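Local coordinates for protein probable succinyl-CoA:3-ketoacid coenzyme A transferase subunit B (Bacillus subtilis, PDB 3CDK) that probably catalyses, as subunit B of the enzyme, the transfer of coenzyme A from succinyl-CoA to a 3-oxo acid, releasing succinate, at residues D134-A139 against Q168-R173. Sequence-based numbering, arbitrary orientation.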
loop_
_atom_site.group_PDB
_atom_site.type_symbol
_atom_site.label_atom_id
_atom_site.label_comp_id
_atom_site.label_asym_id
_atom_site.label_seq_id
_atom_site.Cartn_x
_atom_site.Cartn_y
_atom_site.Cartn_z
ATOM N N ASP B 134 5.062 -16.281 0.846
ATOM C CA ASP B 134 5.018 -15.038 1.599
ATOM C C ASP B 134 4.845 -15.282 3.066
ATOM O O ASP B 134 5.566 -14.729 3.908
ATOM C CB ASP B 134 3.859 -14.211 1.104
ATOM C CG ASP B 134 4.197 -13.487 -0.159
ATOM O OD1 ASP B 134 4.740 -12.364 -0.071
ATOM O OD2 ASP B 134 3.982 -14.077 -1.231
ATOM N N LEU B 135 3.841 -16.097 3.346
ATOM C CA LEU B 135 3.525 -16.633 4.657
ATOM C C LEU B 135 4.754 -17.218 5.376
ATOM O O LEU B 135 5.015 -16.861 6.554
ATOM C CB LEU B 135 2.415 -17.661 4.496
ATOM C CG LEU B 135 0.997 -17.380 5.052
ATOM C CD1 LEU B 135 0.854 -16.090 5.843
ATOM C CD2 LEU B 135 -0.125 -17.532 4.035
ATOM N N VAL B 136 5.548 -18.048 4.677
ATOM C CA VAL B 136 6.641 -18.744 5.363
ATOM C C VAL B 136 7.723 -17.792 5.760
ATOM O O VAL B 136 8.464 -18.058 6.717
ATOM C CB VAL B 136 7.269 -19.943 4.598
ATOM C CG1 VAL B 136 6.231 -20.973 4.307
ATOM C CG2 VAL B 136 8.060 -19.523 3.337
ATOM N N ASN B 137 7.824 -16.675 5.046
ATOM C CA ASN B 137 8.843 -15.695 5.406
ATOM C C ASN B 137 8.332 -14.619 6.343
ATOM O O ASN B 137 9.119 -13.954 6.962
ATOM C CB ASN B 137 9.517 -15.099 4.169
ATOM C CG ASN B 137 10.204 -16.155 3.324
ATOM O OD1 ASN B 137 11.218 -16.715 3.711
ATOM N ND2 ASN B 137 9.626 -16.453 2.177
ATOM N N GLY B 138 7.018 -14.490 6.495
ATOM C CA GLY B 138 6.454 -13.370 7.238
ATOM C C GLY B 138 5.767 -13.641 8.570
ATOM O O GLY B 138 5.825 -12.818 9.464
ATOM N N ALA B 139 5.096 -14.776 8.706
ATOM C CA ALA B 139 4.500 -15.128 9.987
ATOM C C ALA B 139 5.594 -15.244 11.063
ATOM O O ALA B 139 6.697 -15.714 10.779
ATOM C CB ALA B 139 3.731 -16.401 9.865
ATOM N N GLN B 168 13.294 -21.418 2.486
ATOM C CA GLN B 168 14.563 -21.956 2.904
ATOM C C GLN B 168 14.718 -21.682 4.386
ATOM O O GLN B 168 14.677 -20.513 4.780
ATOM C CB GLN B 168 15.709 -21.281 2.148
ATOM C CG GLN B 168 17.031 -21.956 2.403
ATOM C CD GLN B 168 18.176 -21.400 1.568
ATOM O OE1 GLN B 168 18.390 -20.181 1.519
ATOM N NE2 GLN B 168 18.931 -22.287 0.927
ATOM N N LYS B 169 14.903 -22.734 5.202
ATOM C CA LYS B 169 15.071 -22.569 6.651
ATOM C C LYS B 169 13.922 -21.775 7.293
ATOM O O LYS B 169 14.171 -20.801 8.000
ATOM C CB LYS B 169 16.383 -21.849 6.963
ATOM C CG LYS B 169 17.624 -22.728 6.915
ATOM C CD LYS B 169 18.891 -21.958 7.283
ATOM C CE LYS B 169 20.040 -22.494 6.439
ATOM N NZ LYS B 169 21.306 -21.695 6.529
ATOM N N VAL B 170 12.680 -22.204 7.071
ATOM C CA VAL B 170 11.523 -21.425 7.504
ATOM C C VAL B 170 10.700 -22.065 8.651
ATOM O O VAL B 170 10.061 -21.372 9.428
ATOM C CB VAL B 170 10.637 -21.041 6.292
ATOM C CG1 VAL B 170 11.406 -20.065 5.359
ATOM C CG2 VAL B 170 10.232 -22.277 5.513
ATOM N N VAL B 171 10.779 -23.381 8.784
ATOM C CA VAL B 171 9.894 -24.126 9.660
ATOM C C VAL B 171 10.402 -24.013 11.066
ATOM O O VAL B 171 11.558 -24.320 11.309
ATOM C CB VAL B 171 9.830 -25.607 9.207
ATOM C CG1 VAL B 171 8.981 -26.453 10.119
ATOM C CG2 VAL B 171 9.278 -25.651 7.763
ATOM N N HIS B 172 9.555 -23.536 11.982
ATOM C CA HIS B 172 9.912 -23.515 13.398
ATOM C C HIS B 172 9.559 -24.834 14.078
ATOM O O HIS B 172 10.312 -25.328 14.924
ATOM C CB HIS B 172 9.244 -22.356 14.145
ATOM C CG HIS B 172 9.626 -20.999 13.634
ATOM N ND1 HIS B 172 8.803 -20.249 12.817
ATOM C CD2 HIS B 172 10.751 -20.265 13.804
ATOM C CE1 HIS B 172 9.400 -19.109 12.515
ATOM N NE2 HIS B 172 10.583 -19.094 13.100
ATOM N N ARG B 173 8.421 -25.415 13.710
ATOM C CA ARG B 173 7.978 -26.648 14.332
ATOM C C ARG B 173 7.334 -27.534 13.287
ATOM O O ARG B 173 6.526 -27.050 12.501
ATOM C CB ARG B 173 6.984 -26.341 15.464
ATOM C CG ARG B 173 6.269 -27.555 15.992
ATOM C CD ARG B 173 5.738 -27.364 17.395
ATOM N NE ARG B 173 6.802 -27.284 18.398
ATOM C CZ ARG B 173 6.612 -26.917 19.661
ATOM N NH1 ARG B 173 5.405 -26.588 20.078
ATOM N NH2 ARG B 173 7.628 -26.871 20.497
#
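In the alpha/beta core of this coenzyme A transferase subunit, the last turn of helix 132-138 packs against the loop leading into strand 173-175, with Val-170 set against Val-136 and Asn-137. No hydrogen bond crosses between the segments, and they bury 150 Å² in total; this is a small van der Waals contact between two valines, in which Val-170 also lies against two oxygens. Its closest backbone pair is Val-136 and Val-170, whose CA atoms are 6.0 Å apart. In both valines CB points from the backbone toward the opposing segment. Val-170 CG2 approaches Val-136 CB to 3.9 Å, while Val-136 CG2 lies 3.9 Å from Val-170 CG1; the two isopropyl groups meet obliquely, through branches as well as CB atoms. In Val-170, chi1 of -66° puts CG2 between its own backbone N and carbonyl carbon, where it faces Val-136, while CG1 reaches Asn-137 OD1 at 3.7 Å and still touches Val-136 CG2. The other oxygen is Val-136 O, 3.7 Å from Val-170 CB.

Helix 132-138 lies in the connection between the neighbouring parallel strands 102-105 and 141-145, a beta-alpha-beta crossover whose linker also carries the short strands 109-111 and 116-117; Leu-135 and Val-136 pack on strand 102-105. Strand 173-175 then pairs in parallel with 141-145. Leu-116 touches both valines, adding to their apolar surroundings. An alanine in place of Val-170 would probably leave Val-136 CG2 and Asn-137 OD1 without their methyl neighbours and weaken the packing of loop on helix.

Farther along the loop, Val-170 O sits 3.7 Å above one face of the His-172 ring, displaced from the ring centre, and His-172 ND1 hydrogen-bonds to Ile-142 N, tying the loop to strand 141-145.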